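Local coordinates for protein Non-structural maintenance of chromosomes element 1 homolog (Xenopus laevis, PDB 7DG2) that probably acts as a RING-type E3 ubiquitin ligase within the SMC5-SMC6 complex, working with a MAGE-family partner to transfer ubiquitin from an E2 enzyme to substrates, at residues C184-K189 against I202-Q207; E198-P203 against P219-C224. One frame throughout, in Å; residues are numbered along the deposited sequence.

Both contacts lie in the zinc-binding domain toward the C-terminal end of the chain. Coming from the N terminus, the 184-189 turn follows strand 182-183 and meets 202-207 in interaction 1, closing a loop that contains strands 190-191 and 195-196. Interaction 2 starts inside that loop, at 198-203, and closes a second one against 219-224, past helix 206-212. The two spans therefore interleave instead of nesting, and I202 and P203 belong to both. Interaction 1 joins the first turn to strand 203-204 and the start of the helix; interaction 2 ties the turn after strand 195-196 to the last turn. N185 packs on P222 where they touch.

Interaction 1: residues C184-K189 against I202-Q207; sequences CNVCRK and IPLHLQ. With ZN (zinc ion), chain G.
At the three-cysteine, one-histidine zinc site of the RING-like domain, C184 and C187 of the first cysteine turn face H205, which occupies the N-cap position of helix 206-212. The zinc ion is held by C184 SG, C187 SG and H205 ND1, the last at 2.1 Å, and C208 on the helix supplies the fourth ligand. With ND1 on the metal, NE2 on the far side of the imidazole bonds to the V190 carbonyl, so the ring is fixed at both nitrogens. C187 SG sits in the ring plane at its edge, 3.2 Å from H205 ND1, whereas C184 CB comes up obliquely.

C184 SG is turned anti to its own nitrogen (chi1 177°), toward the N-H groups of V186 and C187. It accepts N-H bonds from V186 N and C187 N within the turn and, across the contact, from H205 N at 3.4 Å with an N-H...S angle of 168°. Three donors together with the zinc probably spread the charge of this buried sulfur. C187 SG receives a weak bond from K189 N.

Beside the metal, the backbone of the turn is tied to strand 203-204 by N185 N, which donates to P203 O over 2.9 Å, nearly along the C=O axis. L204 packs against the turn with its CD2 methyl, 3.4 Å from N185 N and 3.6 Å from V186 CG2, the side chains of V186 and L204 crossing at about a right angle. At the margin, I202 CD1 approaches N185 CB at 4.0 Å. L204 also pairs through its backbone with Q195 on strand 195-196. A CxxC zinc knuckle paired with a His and a Cys at the head of the following helix forms the first metal site of a RING cross-brace.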
# COMPACT_ATOMS: atom_id res chain seq x y z
N CYS A 184 25.99 -10.09 -13.65
CA CYS A 184 26.91 -10.96 -12.92
C CYS A 184 27.46 -12.05 -13.83
O CYS A 184 26.71 -12.74 -14.52
CB CYS A 184 26.20 -11.59 -11.72
SG CYS A 184 27.24 -12.76 -10.78
N ASN A 185 28.79 -12.20 -13.83
CA ASN A 185 29.39 -13.16 -14.74
C ASN A 185 29.06 -14.60 -14.37
O ASN A 185 29.12 -15.48 -15.24
CB ASN A 185 30.91 -12.96 -14.80
CG ASN A 185 31.56 -13.67 -15.97
OD1 ASN A 185 31.40 -13.26 -17.12
ND2 ASN A 185 32.30 -14.74 -15.68
N VAL A 186 28.66 -14.85 -13.13
CA VAL A 186 28.36 -16.20 -12.66
C VAL A 186 26.89 -16.55 -12.84
O VAL A 186 26.56 -17.58 -13.43
CB VAL A 186 28.80 -16.35 -11.19
CG1 VAL A 186 28.15 -17.57 -10.55
CG2 VAL A 186 30.31 -16.46 -11.10
N CYS A 187 25.97 -15.73 -12.34
CA CYS A 187 24.55 -16.08 -12.40
C CYS A 187 23.80 -15.38 -13.52
O CYS A 187 22.64 -15.73 -13.77
CB CYS A 187 23.87 -15.77 -11.06
SG CYS A 187 23.73 -14.00 -10.69
N ARG A 188 24.41 -14.39 -14.18
CA ARG A 188 23.86 -13.68 -15.33
C ARG A 188 22.63 -12.84 -14.98
O ARG A 188 21.81 -12.54 -15.86
CB ARG A 188 23.53 -14.65 -16.48
CG ARG A 188 24.70 -15.53 -16.89
CD ARG A 188 25.77 -14.73 -17.62
NE ARG A 188 25.20 -13.94 -18.70
CZ ARG A 188 24.97 -14.39 -19.93
NH1 ARG A 188 24.44 -13.59 -20.84
NH2 ARG A 188 25.27 -15.65 -20.24
N LYS A 189 22.48 -12.44 -13.73
CA LYS A 189 21.42 -11.53 -13.31
C LYS A 189 22.01 -10.16 -12.99
O LYS A 189 23.20 -10.02 -12.74
CB LYS A 189 20.67 -12.08 -12.09
CG LYS A 189 20.01 -13.42 -12.32
CD LYS A 189 19.46 -13.99 -11.02
CE LYS A 189 18.59 -15.20 -11.30
NZ LYS A 189 17.52 -14.86 -12.28
N ILE A 202 34.48 -6.74 -15.22
CA ILE A 202 33.31 -7.61 -15.13
C ILE A 202 32.84 -7.68 -13.69
O ILE A 202 33.66 -7.61 -12.76
CB ILE A 202 33.57 -9.02 -15.69
CG1 ILE A 202 34.67 -9.73 -14.91
CG2 ILE A 202 33.82 -8.97 -17.20
CD1 ILE A 202 34.16 -10.74 -13.91
N PRO A 203 31.55 -7.81 -13.46
CA PRO A 203 31.03 -7.83 -12.09
C PRO A 203 30.66 -9.23 -11.61
O PRO A 203 30.27 -10.08 -12.41
CB PRO A 203 29.78 -6.95 -12.20
CG PRO A 203 29.25 -7.27 -13.57
CD PRO A 203 30.46 -7.62 -14.44
N LEU A 204 30.78 -9.46 -10.30
CA LEU A 204 30.18 -10.62 -9.65
C LEU A 204 29.39 -10.14 -8.45
O LEU A 204 29.83 -9.24 -7.74
CB LEU A 204 31.24 -11.63 -9.19
CG LEU A 204 31.94 -12.47 -10.26
CD1 LEU A 204 32.67 -13.64 -9.60
CD2 LEU A 204 30.93 -12.96 -11.27
N HIS A 205 28.21 -10.73 -8.21
CA HIS A 205 27.55 -10.54 -6.93
C HIS A 205 28.48 -10.96 -5.80
O HIS A 205 29.30 -11.87 -5.96
CB HIS A 205 26.27 -11.37 -6.83
CG HIS A 205 25.14 -10.87 -7.67
ND1 HIS A 205 24.64 -11.58 -8.74
CD2 HIS A 205 24.39 -9.74 -7.59
CE1 HIS A 205 23.64 -10.92 -9.28
NE2 HIS A 205 23.46 -9.79 -8.60
N LEU A 206 28.34 -10.31 -4.65
CA LEU A 206 29.19 -10.66 -3.51
C LEU A 206 28.98 -12.11 -3.10
O LEU A 206 29.94 -12.83 -2.80
CB LEU A 206 28.93 -9.72 -2.34
CG LEU A 206 30.01 -8.65 -2.16
CD1 LEU A 206 29.95 -7.62 -3.29
CD2 LEU A 206 29.91 -7.97 -0.79
N GLN A 207 27.72 -12.58 -3.10
CA GLN A 207 27.47 -13.98 -2.81
C GLN A 207 28.01 -14.89 -3.90
O GLN A 207 28.47 -16.00 -3.61
CB GLN A 207 25.97 -14.23 -2.62
CG GLN A 207 25.53 -14.32 -1.16
CD GLN A 207 24.95 -13.02 -0.65
OE1 GLN A 207 24.07 -12.42 -1.28
NE2 GLN A 207 25.44 -12.56 0.51
ZN ZN G . 25.46 -13.43 -9.42

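Interaction 2: residues E198-P203 against P219-C224; sequences ENCGIP and PTCPNC. With ZN (zinc ion), chain H.
C200 and C224 face each other across the second zinc ion, with C200 CB 3.9 Å from C224 CB. Their sulfurs bind the metal together with C221 SG, and C197 completes the Cys4 site. The close packing lies on the C221 side, where the sulfur is buried. I202 lies against it with CG1 3.7 Å from C221 SG, its CD1 passes on to the ring carbon CD of P222, and its CG2 branch rests 3.5 Å from N223 ND2. One isoleucine thus lines a cysteine, a proline and an asparagine amide in succession.

C221 SG is also gripped from within its own turn by N223 N and C224 N, the latter 3.4 Å away. This is the N-H...S pattern of a zinc knuckle; the C221-C224 knuckle and the CxxC turn C197-C200 together build the second metal site of the RING cross-brace. The two turns exchange matching bonds: the asparagine just before the last cysteine of each turn donates to the last cysteine of the other. N223 ND2 reaches C200 SG at 3.3 Å, almost straight at 173°, and N199 ND2 reaches C224 SG at 3.2 Å and 165°. Both sulfurs lie close to the donor's amide plane. Each asparagine has CG anti to its backbone nitrogen (chi1 180° in N199), an extended course that carries the amide across to the opposite turn.

Toward solvent the contact is looser: N199 and N223 are both exposed, but N223 still packs on I202 while N199 meets 219-224 through C224 alone, its side chain also touching E226.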
# COMPACT_ATOMS: atom_id res chain seq x y z
N GLU A 198 39.23 -5.29 -11.44
CA GLU A 198 39.80 -3.97 -11.64
C GLU A 198 40.59 -3.88 -12.93
O GLU A 198 40.97 -2.77 -13.32
CB GLU A 198 40.65 -3.59 -10.43
CG GLU A 198 39.85 -3.67 -9.13
CD GLU A 198 40.53 -2.99 -7.97
OE1 GLU A 198 39.89 -2.13 -7.33
OE2 GLU A 198 41.70 -3.32 -7.69
N ASN A 199 40.82 -5.01 -13.60
CA ASN A 199 41.46 -4.99 -14.90
C ASN A 199 40.46 -4.88 -16.05
O ASN A 199 40.60 -4.01 -16.91
CB ASN A 199 42.33 -6.24 -15.08
CG ASN A 199 43.02 -6.26 -16.43
OD1 ASN A 199 43.82 -5.38 -16.74
ND2 ASN A 199 42.71 -7.28 -17.23
N CYS A 200 39.43 -5.75 -16.08
CA CYS A 200 38.50 -5.78 -17.20
C CYS A 200 37.09 -5.33 -16.86
O CYS A 200 36.27 -5.21 -17.77
CB CYS A 200 38.43 -7.19 -17.81
SG CYS A 200 37.43 -8.35 -16.85
N GLY A 201 36.78 -5.12 -15.58
CA GLY A 201 35.52 -4.50 -15.21
C GLY A 201 34.33 -5.43 -15.04
O GLY A 201 33.22 -4.94 -14.74
N ILE A 202 34.48 -6.74 -15.22
CA ILE A 202 33.31 -7.61 -15.13
C ILE A 202 32.84 -7.68 -13.69
O ILE A 202 33.66 -7.61 -12.76
CB ILE A 202 33.57 -9.02 -15.69
CG1 ILE A 202 34.67 -9.73 -14.91
CG2 ILE A 202 33.82 -8.97 -17.20
CD1 ILE A 202 34.16 -10.74 -13.91
N PRO A 203 31.55 -7.81 -13.46
CA PRO A 203 31.03 -7.83 -12.09
C PRO A 203 30.66 -9.23 -11.61
O PRO A 203 30.27 -10.08 -12.41
CB PRO A 203 29.78 -6.95 -12.20
CG PRO A 203 29.25 -7.27 -13.57
CD PRO A 203 30.46 -7.62 -14.44
N PRO A 219 42.91 -16.89 -6.61
CA PRO A 219 41.70 -16.70 -7.42
C PRO A 219 41.95 -15.74 -8.57
O PRO A 219 42.62 -14.71 -8.41
CB PRO A 219 40.70 -16.14 -6.41
CG PRO A 219 41.55 -15.38 -5.46
CD PRO A 219 42.85 -16.14 -5.34
N THR A 220 41.40 -16.08 -9.73
CA THR A 220 41.60 -15.30 -10.94
C THR A 220 40.25 -14.96 -11.57
O THR A 220 39.28 -15.71 -11.44
CB THR A 220 42.46 -16.05 -11.97
OG1 THR A 220 41.85 -17.31 -12.28
CG2 THR A 220 43.87 -16.27 -11.42
N CYS A 221 40.23 -13.84 -12.28
CA CYS A 221 39.01 -13.36 -12.92
C CYS A 221 38.55 -14.33 -14.01
O CYS A 221 39.35 -14.71 -14.86
CB CYS A 221 39.25 -11.97 -13.53
SG CYS A 221 37.96 -11.37 -14.65
N PRO A 222 37.27 -14.72 -14.03
CA PRO A 222 36.81 -15.68 -15.04
C PRO A 222 36.82 -15.14 -16.46
O PRO A 222 36.61 -15.92 -17.39
CB PRO A 222 35.37 -16.02 -14.60
CG PRO A 222 35.05 -15.08 -13.44
CD PRO A 222 36.16 -14.09 -13.30
N ASN A 223 37.04 -13.84 -16.65
CA ASN A 223 37.00 -13.21 -17.96
C ASN A 223 38.37 -12.86 -18.51
O ASN A 223 38.63 -13.08 -19.69
CB ASN A 223 36.14 -11.94 -17.91
CG ASN A 223 35.93 -11.32 -19.28
OD1 ASN A 223 35.41 -11.97 -20.19
ND2 ASN A 223 36.32 -10.06 -19.43
N CYS A 224 39.26 -12.30 -17.68
CA CYS A 224 40.57 -11.88 -18.14
C CYS A 224 41.72 -12.62 -17.45
O CYS A 224 42.88 -12.38 -17.79
CB CYS A 224 40.76 -10.37 -17.94
SG CYS A 224 41.06 -9.88 -16.21
ZN ZN H . 38.89 -9.45 -15.42